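Local coordinates for galactan 1,3-beta-galactosidase (Phanerochaete chrysosporium, PDB 7BYS), which probably trims galactose from the ends of beta-1,3-galactan chains, being a family 43 exo-acting glycoside hydrolase joined to a calcium-containing carbohydrate-binding module, at residues Arg82-Phe87 with Glu138-Asp143; Val95-Ser100 with Ala108-Ala113; Ala176-Met181 with Ser220-Trp225; Trp354-Phe359 with Val392-Val397. All blocks are in the same frame, centred on the assembly; numbering follows the deposited sequence. Where two conformers were deposited one is given.

Contact 1. Residues Arg82-Phe87 with Glu138-Asp143; sequences RPKVIF and ESIFQD
The terminal amide of Gln142 lies with one face under Ile86 CB and turns its nitrogen edge to the backbone of Phe87. NE2 donates to Phe87 O (3.0 Å), which sits within 3° of the amide plane, while OE1 accepts from a water that in turn accepts from Phe87 N. This bracket ties the ends of two innermost strands, 79-88 and 138-142, in adjacent blades of the five-bladed beta-propeller of family 43. The strands run nearly parallel (16°), and with their axes 6.7 Å apart side chains fill the gap between them. A leucine in place of Gln142 would probably leave Phe87 O without this donor and the bridging water without this acceptor, and Tyr171 OH would lose its bond with NE2. Midway, Ile86 and Ile140 cross at about a right angle, CD1 of the former meeting CG2 of the latter at 3.5 Å. Nearer the propeller axis the Glu138 carboxylate, its chain folded back at chi2 (59°), brings OE1 to 2.7 Å from Arg82 O. Arg82, a galactose-binding residue, sends its guanidinium away to Asn243 O. Lys84 slides past Glu138 the opposite way, its CD and CE passing Ser139 OG. The bent chain carries NZ to Ala22 O and back to Pro83 O (2.9 Å), which it approaches from above the carbonyl plane.

Contact 2. Residues Val95-Ser100 with Ala108-Ala113; sequences VMWFHS and AMVGVA
A beta hairpin within one propeller blade pairs strand 93-101 with strand 109-115, and three antiparallel hydrogen-bonded pairs hold it: Met96 with Ala113, Phe98 with Gly111, and Ser100 with Met109. Met96 N to Ala113 O (2.8 Å) is among the straighter bonds, at 165°. Between them the non-hydrogen-bonded pair Trp97 and Val112 carries an aromatic contact. Val112 CG2 sits over the centre of the indole six-membered ring, a CH-pi contact of 3.8 Å to the centroid, and Val110 CG2 approaches Trp97 CZ3 (3.7 Å) farther along the same ring. On the opposite face of the sheet the Phe98 ring folds back over the partner strand, its CG set between backbone N and carbonyl carbon (chi1 53°). It comes to rest on Gly111 CA, 3.8 Å from the ring centroid, and occupies the place that a CB on Gly111 would take. At the far end His99 CD2 brings its ring edge to Met109 O (3.5 Å), while NE2 bonds to Asp101. The hairpin forms the middle of the four-stranded blade: strand 79-88, with galactose-binding Glu81 beside His99, flanks 93-101, and strand 123-128 flanks 109-115, with Phe128 against Val110 and Val112.

Contact 3. Residues Ala176-Met181 with Ser220-Trp225; sequences AQVSVM and SLAGPW
Val178 CG1 presses on the backbone of the turn at Ala222, 3.6 Å from its N, and meets Ala222 CB at 3.9 Å. With CG1 anti to the backbone nitrogen (chi1 175°), this methyl leads the side chain into the turn. Next to it Ser179 CB touches Leu221 O (3.4 Å), while its OG stands obliquely to the Trp225 ring, 3.6 Å from NE1. Two waters complete this shell, and both donate to Ala222 O: one also donates to Val178 O, and the other, lying at the edge of the indole in its plane, bonds to Ser179 OG. Farther out, Val178 and Ser179 both face Ile164, forming a classic beta bulge in strand 174-181, the outermost of its propeller blade. Opposite, a type I turn from Ser220 to Gly223 in the next blade is pinned by an ST turn, Ser220 OG accepting from Ala222 N (3.0 Å). Trp225, beyond a cis peptide before Pro224, reaches back to give NE1 to Leu221 O (3.2 Å), and its ring packs on Phe216 and Leu200. With an alanine at Trp225, Leu221 O would probably lose this donor and a gap would open beside Ser179. Since no direct hydrogen bond spans the two segments, the outer strand of one blade and a turn of the next meet through van der Waals contacts and shared water, with the stiffening bonds made inside the turn.

Contact 4. Residues Trp354-Phe359 with Val392-Val397; sequences WVALYF and VISVPV
Phe359 packs on Ile393 and Val395 at the inner face of the antiparallel beta-sandwich of the carbohydrate-binding module, where strands 352-360 and 392-402 are neighbours. Here the fit is close, and these three and Leu357 are buried. A chi1 of 66° folds the ring back across the partner strand; its CZ reaches Ile393 CG1 (3.7 Å), lying side by side with it, and its CE2 meets Val395 CG2 (3.7 Å) crosswise. Leu357, Val395 and the partly exposed Val397 pack against Val381 of the other sheet. Six backbone hydrogen bonds hold the register, Leu357 N to Val395 O (2.8 Å) being nearly straight at 176°. The other face is more open to solvent: Tyr358 and Pro396 are partly exposed, and Ala356 meets Pro396 only loosely. At the end of the pair the partly exposed Trp354 sets CE3 3.5 Å from Val397 C and beside Pro396 CB. Yet Ser394 CB lies squarely over the Tyr358 ring, a CH-pi contact 3.5 Å from the centroid, while Val392 CG1 meets the ring edge. Lys423 adds a cation-pi contact to this ring. Past the ring, the Asp288 carboxylate takes one bond on each oxygen, OD2 from Tyr358 OH and OD1 from Ser394 OG.

Overall arrangement
From the N terminus, strand 79-88 enters contact 1, and the chain then turns through the hairpin of contact 2 before strand 138-142 closes the loop, so contact 2 is nested inside contact 1. The two touch directly: Lys84 O bonds to Trp97 N within the blade, and Ile140 CD1 rests on Trp97 CG. Contact 3 follows in series, tying the outer strand of the blade that 138-142 begins to a turn of the next one; Phe141 and Leu221 link it to contact 1. Thus contacts 1 and 3 join successive blades, while contact 2 pairs the two middle strands of one. Contact 4 closes last, pairing neighbouring strands in one sheet of the binding module, its centre about 33 Å from that of contact 1.

Contact 1. Residues Arg82-Phe87 with Glu138-Asp143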
loop_
_atom_site.group_PDB
_atom_site.type_symbol
_atom_site.label_atom_id
_atom_site.label_comp_id
_atom_site.label_asym_id
_atom_site.label_seq_id
_atom_site.Cartn_x
_atom_site.Cartn_y
_atom_site.Cartn_z
ATOM N N ARG A 82 -8.447 -2.073 8.760
ATOM C CA ARG A 82 -8.799 -2.621 7.458
ATOM C C ARG A 82 -10.304 -2.564 7.151
ATOM O O ARG A 82 -10.916 -3.577 6.838
ATOM C CB ARG A 82 -8.250 -4.032 7.287
ATOM C CG ARG A 82 -6.718 -4.060 7.328
ATOM C CD ARG A 82 -6.142 -5.472 7.227
ATOM N NE ARG A 82 -4.679 -5.440 7.333
ATOM C CZ ARG A 82 -3.851 -5.108 6.346
ATOM N NH1 ARG A 82 -4.305 -4.817 5.134
ATOM N NH2 ARG A 82 -2.543 -5.102 6.573
ATOM N N PRO A 83 -10.913 -1.377 7.232
ATOM C CA PRO A 83 -12.338 -1.272 6.908
ATOM C C PRO A 83 -12.601 -1.646 5.454
ATOM O O PRO A 83 -11.764 -1.448 4.574
ATOM C CB PRO A 83 -12.639 0.210 7.149
ATOM C CG PRO A 83 -11.321 0.896 6.836
ATOM C CD PRO A 83 -10.281 -0.050 7.380
ATOM N N LYS A 84 -13.789 -2.193 5.214
ATOM C CA LYS A 84 -14.239 -2.595 3.884
ATOM C C LYS A 84 -15.729 -2.284 3.843
ATOM O O LYS A 84 -16.413 -2.450 4.854
ATOM C CB LYS A 84 -14.031 -4.118 3.673
ATOM C CG LYS A 84 -12.586 -4.611 3.872
ATOM C CD LYS A 84 -11.666 -4.205 2.730
ATOM C CE LYS A 84 -10.207 -4.419 3.130
ATOM N NZ LYS A 84 -9.599 -3.202 3.796
ATOM N N VAL A 85 -16.230 -1.788 2.713
ATOM C CA VAL A 85 -17.638 -1.413 2.593
ATOM C C VAL A 85 -18.202 -1.974 1.296
ATOM O O VAL A 85 -17.598 -1.818 0.226
ATOM C CB VAL A 85 -17.844 0.114 2.636
ATOM C CG1 VAL A 85 -19.337 0.447 2.532
ATOM C CG2 VAL A 85 -17.271 0.715 3.913
ATOM N N ILE A 86 -19.352 -2.638 1.401
ATOM C CA ILE A 86 -20.096 -3.102 0.236
ATOM C C ILE A 86 -21.552 -2.659 0.349
ATOM O O ILE A 86 -22.077 -2.449 1.447
ATOM C CB ILE A 86 -19.993 -4.631 0.023
ATOM C CG1 ILE A 86 -20.476 -5.393 1.254
ATOM C CG2 ILE A 86 -18.564 -5.037 -0.359
ATOM C CD1 ILE A 86 -20.501 -6.898 1.040
ATOM N N PHE A 87 -22.210 -2.520 -0.800
ATOM C CA PHE A 87 -23.602 -2.084 -0.844
ATOM C C PHE A 87 -24.522 -3.291 -0.932
ATOM O O PHE A 87 -24.343 -4.157 -1.798
ATOM C CB PHE A 87 -23.845 -1.160 -2.035
ATOM C CG PHE A 87 -25.265 -0.661 -2.143
ATOM C CD1 PHE A 87 -25.777 0.230 -1.209
ATOM C CD2 PHE A 87 -26.082 -1.087 -3.178
ATOM C CE1 PHE A 87 -27.089 0.700 -1.317
ATOM C CE2 PHE A 87 -27.390 -0.624 -3.287
ATOM C CZ PHE A 87 -27.882 0.271 -2.362
ATOM N N GLU A 138 -8.607 -9.005 7.810
ATOM C CA GLU A 138 -9.761 -9.480 7.061
ATOM C C GLU A 138 -9.954 -8.630 5.818
ATOM O O GLU A 138 -9.401 -7.532 5.694
ATOM C CB GLU A 138 -11.045 -9.508 7.913
ATOM C CG GLU A 138 -11.373 -8.226 8.686
ATOM C CD GLU A 138 -11.554 -6.992 7.808
ATOM O OE1 GLU A 138 -10.913 -5.976 8.110
ATOM O OE2 GLU A 138 -12.310 -7.033 6.803
ATOM N N SER A 139 -10.772 -9.147 4.908
ATOM C CA SER A 139 -11.355 -8.329 3.864
ATOM C C SER A 139 -12.761 -8.846 3.591
ATOM O O SER A 139 -13.169 -9.900 4.098
ATOM C CB SER A 139 -10.473 -8.329 2.610
ATOM O OG SER A 139 -11.004 -7.487 1.601
ATOM N N ILE A 140 -13.491 -8.108 2.762
ATOM C CA ILE A 140 -14.823 -8.499 2.308
ATOM C C ILE A 140 -14.768 -8.526 0.794
ATOM O O ILE A 140 -14.320 -7.557 0.174
ATOM C CB ILE A 140 -15.896 -7.494 2.777
ATOM C CG1 ILE A 140 -15.967 -7.432 4.305
ATOM C CG2 ILE A 140 -17.267 -7.823 2.154
ATOM C CD1 ILE A 140 -16.487 -8.686 4.932
ATOM N N PHE A 141 -15.207 -9.631 0.200
ATOM C CA PHE A 141 -15.316 -9.745 -1.248
ATOM C C PHE A 141 -16.784 -9.900 -1.622
ATOM O O PHE A 141 -17.488 -10.746 -1.062
ATOM C CB PHE A 141 -14.520 -10.953 -1.768
ATOM C CG PHE A 141 -14.754 -11.217 -3.224
ATOM C CD1 PHE A 141 -14.228 -10.362 -4.185
ATOM C CD2 PHE A 141 -15.573 -12.262 -3.633
ATOM C CE1 PHE A 141 -14.481 -10.558 -5.527
ATOM C CE2 PHE A 141 -15.833 -12.467 -4.987
ATOM C CZ PHE A 141 -15.284 -11.615 -5.933
ATOM N N GLN A 142 -17.245 -9.086 -2.570
ATOM C CA GLN A 142 -18.607 -9.168 -3.085
ATOM C C GLN A 142 -18.561 -9.713 -4.509
ATOM O O GLN A 142 -17.976 -9.091 -5.403
ATOM C CB GLN A 142 -19.251 -7.785 -3.069
ATOM C CG GLN A 142 -20.720 -7.773 -3.464
ATOM C CD GLN A 142 -21.279 -6.364 -3.419
ATOM O OE1 GLN A 142 -20.671 -5.441 -3.957
ATOM N NE2 GLN A 142 -22.411 -6.187 -2.748
ATOM N N ASP A 143 -19.194 -10.868 -4.721
ATOM C CA ASP A 143 -19.227 -11.484 -6.036
ATOM C C ASP A 143 -20.245 -10.773 -6.923
ATOM O O ASP A 143 -21.064 -9.967 -6.470
ATOM C CB ASP A 143 -19.574 -12.966 -5.893
ATOM C CG ASP A 143 -18.962 -13.832 -6.984
ATOM O OD1 ASP A 143 -18.412 -13.296 -7.969
ATOM O OD2 ASP A 143 -19.040 -15.078 -6.828
HETATM O O HOH W 1 -20.730 -2.865 -3.264
#

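Contact 2. Residues Val95-Ser100 with Ala108-Ala113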
loop_
_atom_site.group_PDB
_atom_site.type_symbol
_atom_site.label_atom_id
_atom_site.label_comp_id
_atom_site.label_asym_id
_atom_site.label_seq_id
_atom_site.Cartn_x
_atom_site.Cartn_y
_atom_site.Cartn_z
ATOM N N VAL A 95 -22.757 -1.506 4.098
ATOM C CA VAL A 95 -22.344 -2.301 5.244
ATOM C C VAL A 95 -20.830 -2.285 5.303
ATOM O O VAL A 95 -20.163 -2.700 4.342
ATOM C CB VAL A 95 -22.890 -3.737 5.187
ATOM C CG1 VAL A 95 -22.578 -4.446 6.482
ATOM C CG2 VAL A 95 -24.409 -3.716 4.921
ATOM N N MET A 96 -20.298 -1.792 6.420
ATOM C CA MET A 96 -18.868 -1.747 6.688
ATOM C C MET A 96 -18.486 -2.892 7.613
ATOM O O MET A 96 -19.132 -3.101 8.645
ATOM C CB MET A 96 -18.491 -0.416 7.342
ATOM C CG MET A 96 -17.008 -0.294 7.670
ATOM S SD MET A 96 -16.667 1.188 8.659
ATOM C CE MET A 96 -17.124 2.499 7.515
ATOM N N TRP A 97 -17.434 -3.627 7.253
ATOM C CA TRP A 97 -16.802 -4.587 8.151
ATOM C C TRP A 97 -15.382 -4.125 8.457
ATOM O O TRP A 97 -14.749 -3.417 7.660
ATOM C CB TRP A 97 -16.738 -5.994 7.529
ATOM C CG TRP A 97 -18.064 -6.684 7.457
ATOM C CD1 TRP A 97 -19.184 -6.231 6.829
ATOM C CD2 TRP A 97 -18.402 -7.953 8.031
ATOM N NE1 TRP A 97 -20.213 -7.134 6.991
ATOM C CE2 TRP A 97 -19.752 -8.206 7.713
ATOM C CE3 TRP A 97 -17.700 -8.895 8.795
ATOM C CZ2 TRP A 97 -20.420 -9.365 8.138
ATOM C CZ3 TRP A 97 -18.362 -10.051 9.212
ATOM C CH2 TRP A 97 -19.705 -10.274 8.878
ATOM N N PHE A 98 -14.886 -4.502 9.631
ATOM C CA PHE A 98 -13.522 -4.151 10.000
ATOM C C PHE A 98 -12.999 -5.150 11.017
ATOM O O PHE A 98 -13.763 -5.864 11.669
ATOM C CB PHE A 98 -13.420 -2.708 10.521
ATOM C CG PHE A 98 -14.370 -2.379 11.653
ATOM C CD1 PHE A 98 -15.637 -1.874 11.389
ATOM C CD2 PHE A 98 -13.980 -2.547 12.970
ATOM C CE1 PHE A 98 -16.503 -1.538 12.426
ATOM C CE2 PHE A 98 -14.848 -2.214 14.016
ATOM C CZ PHE A 98 -16.107 -1.719 13.741
ATOM N N HIS A 99 -11.675 -5.190 11.150
ATOM C CA HIS A 99 -11.035 -5.951 12.212
ATOM C C HIS A 99 -11.183 -5.146 13.498
ATOM O O HIS A 99 -10.745 -3.990 13.566
ATOM C CB HIS A 99 -9.564 -6.163 11.854
ATOM C CG HIS A 99 -8.731 -6.772 12.946
ATOM N ND1 HIS A 99 -7.356 -6.805 12.868
ATOM C CD2 HIS A 99 -9.057 -7.388 14.109
ATOM C CE1 HIS A 99 -6.868 -7.397 13.945
ATOM N NE2 HIS A 99 -7.878 -7.756 14.718
ATOM N N SER A 100 -11.842 -5.742 14.489
ATOM C CA SER A 100 -12.100 -5.108 15.773
ATOM C C SER A 100 -11.259 -5.826 16.823
ATOM O O SER A 100 -11.314 -7.055 16.931
ATOM C CB SER A 100 -13.594 -5.218 16.078
ATOM O OG SER A 100 -13.900 -4.764 17.387
ATOM N N ALA A 108 -9.499 -10.528 18.677
ATOM C CA ALA A 108 -9.649 -11.177 17.370
ATOM C C ALA A 108 -11.107 -11.267 16.909
ATOM O O ALA A 108 -11.649 -12.349 16.696
ATOM C CB ALA A 108 -8.977 -12.550 17.362
ATOM N N MET A 109 -11.722 -10.099 16.727
ATOM C CA MET A 109 -13.110 -10.018 16.302
ATOM C C MET A 109 -13.248 -9.237 15.000
ATOM O O MET A 109 -12.300 -8.613 14.511
ATOM C CB MET A 109 -13.965 -9.365 17.393
ATOM C CG MET A 109 -14.037 -10.193 18.657
ATOM S SD MET A 109 -14.767 -9.277 20.022
ATOM C CE MET A 109 -14.853 -10.548 21.285
ATOM N N VAL A 110 -14.447 -9.315 14.419
ATOM C CA VAL A 110 -14.869 -8.408 13.366
ATOM C C VAL A 110 -15.835 -7.420 13.994
ATOM O O VAL A 110 -16.459 -7.687 15.028
ATOM C CB VAL A 110 -15.534 -9.114 12.153
ATOM C CG1 VAL A 110 -14.547 -9.995 11.407
ATOM C CG2 VAL A 110 -16.771 -9.900 12.589
ATOM N N GLY A 111 -15.948 -6.250 13.382
ATOM C CA GLY A 111 -16.993 -5.299 13.717
ATOM C C GLY A 111 -17.789 -4.970 12.467
ATOM O O GLY A 111 -17.280 -5.072 11.347
ATOM N N VAL A 112 -19.052 -4.580 12.663
ATOM C CA VAL A 112 -19.976 -4.258 11.580
ATOM C C VAL A 112 -20.630 -2.912 11.874
ATOM O O VAL A 112 -20.970 -2.611 13.026
ATOM C CB VAL A 112 -21.039 -5.356 11.367
ATOM C CG1 VAL A 112 -21.962 -4.990 10.207
ATOM C CG2 VAL A 112 -20.369 -6.702 11.113
ATOM N N ALA A 113 -20.782 -2.093 10.839
ATOM C CA ALA A 113 -21.503 -0.829 10.946
ATOM C C ALA A 113 -22.260 -0.603 9.647
ATOM O O ALA A 113 -21.905 -1.156 8.600
ATOM C CB ALA A 113 -20.574 0.358 11.259
#

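Contact 3. Residues Ala176-Met181 with Ser220-Trp225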
loop_
_atom_site.group_PDB
_atom_site.type_symbol
_atom_site.label_atom_id
_atom_site.label_comp_id
_atom_site.label_asym_id
_atom_site.label_seq_id
_atom_site.Cartn_x
_atom_site.Cartn_y
_atom_site.Cartn_z
ATOM N N ALA A 176 -21.708 -19.621 6.669
ATOM C CA ALA A 176 -21.107 -20.912 6.368
ATOM C C ALA A 176 -19.646 -20.698 6.013
ATOM O O ALA A 176 -19.305 -19.724 5.338
ATOM C CB ALA A 176 -21.797 -21.588 5.176
ATOM N N GLN A 177 -18.793 -21.618 6.455
ATOM C CA GLN A 177 -17.425 -21.663 5.962
ATOM C C GLN A 177 -17.419 -22.182 4.535
ATOM O O GLN A 177 -18.173 -23.092 4.176
ATOM C CB GLN A 177 -16.580 -22.598 6.814
ATOM C CG GLN A 177 -15.080 -22.401 6.632
ATOM C CD GLN A 177 -14.273 -23.031 7.752
ATOM O OE1 GLN A 177 -14.249 -22.523 8.872
ATOM N NE2 GLN A 177 -13.622 -24.150 7.459
ATOM N N VAL A 178 -16.559 -21.600 3.711
ATOM C CA VAL A 178 -16.463 -21.958 2.311
ATOM C C VAL A 178 -15.111 -22.585 1.985
ATOM O O VAL A 178 -15.036 -23.548 1.213
ATOM C CB VAL A 178 -16.741 -20.716 1.434
ATOM C CG1 VAL A 178 -16.525 -21.016 -0.018
ATOM C CG2 VAL A 178 -18.162 -20.230 1.675
ATOM N N SER A 179 -14.036 -22.055 2.567
ATOM C CA SER A 179 -12.687 -22.527 2.298
ATOM C C SER A 179 -11.839 -22.313 3.543
ATOM O O SER A 179 -12.012 -21.327 4.264
ATOM C CB SER A 179 -12.065 -21.743 1.134
ATOM O OG SER A 179 -10.692 -22.068 0.984
ATOM N N VAL A 180 -10.925 -23.241 3.796
ATOM C CA VAL A 180 -9.917 -23.045 4.829
ATOM C C VAL A 180 -8.575 -23.547 4.315
ATOM O O VAL A 180 -8.488 -24.638 3.743
ATOM C CB VAL A 180 -10.286 -23.696 6.179
ATOM C CG1 VAL A 180 -10.475 -25.204 6.047
ATOM C CG2 VAL A 180 -9.233 -23.382 7.232
ATOM N N MET A 181 -7.539 -22.752 4.513
ATOM C CA MET A 181 -6.161 -23.157 4.237
ATOM C C MET A 181 -5.481 -23.292 5.591
ATOM O O MET A 181 -5.040 -22.302 6.181
ATOM C CB MET A 181 -5.450 -22.134 3.361
ATOM C CG MET A 181 -6.121 -21.895 2.035
ATOM S SD MET A 181 -5.319 -20.510 1.224
ATOM C CE MET A 181 -3.948 -21.346 0.483
ATOM N N SER A 220 -13.706 -21.283 -8.046
ATOM C CA SER A 220 -14.767 -21.121 -7.069
ATOM C C SER A 220 -14.125 -20.661 -5.767
ATOM O O SER A 220 -12.972 -20.988 -5.485
ATOM C CB SER A 220 -15.528 -22.446 -6.857
ATOM O OG SER A 220 -16.023 -22.561 -5.534
ATOM N N LEU A 221 -14.868 -19.891 -4.974
ATOM C CA LEU A 221 -14.323 -19.462 -3.692
ATOM C C LEU A 221 -14.048 -20.631 -2.760
ATOM O O LEU A 221 -13.224 -20.502 -1.847
ATOM C CB LEU A 221 -15.233 -18.428 -3.041
ATOM C CG LEU A 221 -15.130 -17.167 -3.896
ATOM C CD1 LEU A 221 -16.352 -16.314 -3.750
ATOM C CD2 LEU A 221 -13.856 -16.394 -3.552
ATOM N N ALA A 222 -14.705 -21.769 -2.979
ATOM C CA ALA A 222 -14.453 -22.970 -2.189
ATOM C C ALA A 222 -13.138 -23.645 -2.542
ATOM O O ALA A 222 -12.744 -24.594 -1.851
ATOM C CB ALA A 222 -15.592 -23.976 -2.386
ATOM N N GLY A 223 -12.447 -23.180 -3.580
ATOM C CA GLY A 223 -11.270 -23.852 -4.069
ATOM C C GLY A 223 -11.619 -24.877 -5.128
ATOM O O GLY A 223 -12.766 -24.971 -5.575
ATOM N N PRO A 224 -10.633 -25.677 -5.550
ATOM C CA PRO A 224 -9.274 -25.668 -5.002
ATOM C C PRO A 224 -8.467 -24.451 -5.433
ATOM O O PRO A 224 -8.529 -24.017 -6.583
ATOM C CB PRO A 224 -8.659 -26.954 -5.568
ATOM C CG PRO A 224 -9.392 -27.194 -6.819
ATOM C CD PRO A 224 -10.800 -26.704 -6.592
ATOM N N TRP A 225 -7.725 -23.905 -4.482
ATOM C CA TRP A 225 -6.876 -22.757 -4.748
ATOM C C TRP A 225 -5.488 -23.219 -5.169
ATOM O O TRP A 225 -4.934 -24.166 -4.600
ATOM C CB TRP A 225 -6.770 -21.899 -3.492
ATOM C CG TRP A 225 -8.039 -21.181 -3.159
ATOM C CD1 TRP A 225 -9.041 -21.611 -2.326
ATOM C CD2 TRP A 225 -8.446 -19.905 -3.656
ATOM N NE1 TRP A 225 -10.051 -20.673 -2.281
ATOM C CE2 TRP A 225 -9.703 -19.616 -3.084
ATOM C CE3 TRP A 225 -7.868 -18.973 -4.526
ATOM C CZ2 TRP A 225 -10.395 -18.442 -3.360
ATOM C CZ3 TRP A 225 -8.564 -17.809 -4.803
ATOM C CH2 TRP A 225 -9.809 -17.549 -4.208
HETATM O O HOH W 2 -13.518 -25.984 0.511
HETATM O O HOH W 3 -10.408 -24.463 -0.267
#

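Contact 4. Residues Trp354-Phe359 with Val392-Val397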
loop_
_atom_site.group_PDB
_atom_site.type_symbol
_atom_site.label_atom_id
_atom_site.label_comp_id
_atom_site.label_asym_id
_atom_site.label_seq_id
_atom_site.Cartn_x
_atom_site.Cartn_y
_atom_site.Cartn_z
ATOM N N TRP A 354 9.184 14.415 -10.896
ATOM C CA TRP A 354 9.404 13.326 -9.959
ATOM C C TRP A 354 10.709 12.624 -10.290
ATOM O O TRP A 354 10.981 12.308 -11.450
ATOM C CB TRP A 354 8.257 12.328 -10.052
ATOM C CG TRP A 354 7.059 12.787 -9.320
ATOM C CD1 TRP A 354 5.865 13.169 -9.863
ATOM C CD2 TRP A 354 6.923 12.941 -7.902
ATOM N NE1 TRP A 354 4.996 13.539 -8.875
ATOM C CE2 TRP A 354 5.615 13.400 -7.660
ATOM C CE3 TRP A 354 7.766 12.697 -6.813
ATOM C CZ2 TRP A 354 5.138 13.644 -6.377
ATOM C CZ3 TRP A 354 7.291 12.946 -5.536
ATOM C CH2 TRP A 354 5.990 13.409 -5.329
ATOM N N VAL A 355 11.511 12.368 -9.262
ATOM C CA VAL A 355 12.768 11.650 -9.401
ATOM C C VAL A 355 12.744 10.469 -8.439
ATOM O O VAL A 355 12.502 10.643 -7.241
ATOM C CB VAL A 355 13.970 12.575 -9.124
ATOM C CG1 VAL A 355 15.275 11.828 -9.316
ATOM C CG2 VAL A 355 13.915 13.822 -10.032
ATOM N N ALA A 356 12.979 9.278 -8.964
ATOM C CA ALA A 356 13.047 8.080 -8.141
ATOM C C ALA A 356 14.493 7.818 -7.747
ATOM O O ALA A 356 15.376 7.739 -8.605
ATOM C CB ALA A 356 12.489 6.875 -8.897
ATOM N N LEU A 357 14.729 7.671 -6.452
ATOM C CA LEU A 357 16.054 7.374 -5.918
ATOM C C LEU A 357 16.120 5.880 -5.615
ATOM O O LEU A 357 15.382 5.388 -4.755
ATOM C CB LEU A 357 16.330 8.193 -4.657
ATOM C CG LEU A 357 15.993 9.685 -4.673
ATOM C CD1 LEU A 357 16.368 10.325 -3.335
ATOM C CD2 LEU A 357 16.675 10.385 -5.828
ATOM N N TYR A 358 16.981 5.164 -6.340
ATOM C CA TYR A 358 17.182 3.732 -6.135
ATOM C C TYR A 358 18.366 3.540 -5.197
ATOM O O TYR A 358 19.479 3.993 -5.487
ATOM C CB TYR A 358 17.428 3.027 -7.466
ATOM C CG TYR A 358 16.177 2.848 -8.284
ATOM C CD1 TYR A 358 15.544 3.935 -8.888
ATOM C CD2 TYR A 358 15.625 1.586 -8.452
ATOM C CE1 TYR A 358 14.369 3.759 -9.621
ATOM C CE2 TYR A 358 14.466 1.404 -9.186
ATOM C CZ TYR A 358 13.849 2.493 -9.754
ATOM O OH TYR A 358 12.695 2.280 -10.479
ATOM N N PHE A 359 18.133 2.880 -4.069
ATOM C CA PHE A 359 19.141 2.789 -3.024
ATOM C C PHE A 359 19.041 1.422 -2.355
ATOM O O PHE A 359 18.027 0.725 -2.465
ATOM C CB PHE A 359 18.916 3.885 -1.967
ATOM C CG PHE A 359 17.638 3.694 -1.205
ATOM C CD1 PHE A 359 17.617 2.927 -0.051
ATOM C CD2 PHE A 359 16.443 4.208 -1.696
ATOM C CE1 PHE A 359 16.436 2.708 0.625
ATOM C CE2 PHE A 359 15.255 3.997 -1.023
ATOM C CZ PHE A 359 15.252 3.241 0.138
ATOM N N VAL A 392 17.800 -3.409 -3.630
ATOM C CA VAL A 392 17.519 -2.026 -4.010
ATOM C C VAL A 392 16.008 -1.834 -4.094
ATOM O O VAL A 392 15.295 -2.667 -4.675
ATOM C CB VAL A 392 18.210 -1.675 -5.338
ATOM C CG1 VAL A 392 17.716 -0.319 -5.883
ATOM C CG2 VAL A 392 19.721 -1.676 -5.129
ATOM N N ILE A 393 15.514 -0.758 -3.480
ATOM C CA ILE A 393 14.171 -0.253 -3.724
ATOM C C ILE A 393 14.285 1.224 -4.073
ATOM O O ILE A 393 15.368 1.797 -4.030
ATOM C CB ILE A 393 13.213 -0.491 -2.539
ATOM C CG1 ILE A 393 13.691 0.262 -1.295
ATOM C CG2 ILE A 393 13.025 -2.002 -2.267
ATOM C CD1 ILE A 393 12.689 0.274 -0.133
ATOM N N SER A 394 13.162 1.849 -4.417
ATOM C CA SER A 394 13.190 3.260 -4.779
ATOM C C SER A 394 12.185 4.059 -3.967
ATOM O O SER A 394 11.125 3.553 -3.588
ATOM C CB SER A 394 12.956 3.468 -6.282
ATOM O OG SER A 394 11.611 3.148 -6.620
ATOM N N VAL A 395 12.529 5.323 -3.725
ATOM C CA VAL A 395 11.602 6.284 -3.131
ATOM C C VAL A 395 11.601 7.556 -3.965
ATOM O O VAL A 395 12.635 7.908 -4.554
ATOM C CB VAL A 395 11.940 6.601 -1.663
ATOM C CG1 VAL A 395 11.733 5.383 -0.774
ATOM C CG2 VAL A 395 13.362 7.151 -1.531
ATOM N N PRO A 396 10.494 8.284 -4.014
ATOM C CA PRO A 396 10.396 9.436 -4.919
ATOM C C PRO A 396 10.599 10.765 -4.220
ATOM O O PRO A 396 10.299 10.928 -3.026
ATOM C CB PRO A 396 8.955 9.337 -5.418
ATOM C CG PRO A 396 8.213 8.836 -4.205
ATOM C CD PRO A 396 9.164 7.854 -3.534
ATOM N N VAL A 397 11.096 11.733 -4.986
ATOM C CA VAL A 397 11.192 13.122 -4.548
ATOM C C VAL A 397 10.874 14.020 -5.737
ATOM O O VAL A 397 11.293 13.745 -6.866
ATOM C CB VAL A 397 12.562 13.434 -3.898
ATOM C CG1 VAL A 397 13.705 13.272 -4.896
ATOM C CG2 VAL A 397 12.562 14.836 -3.290
#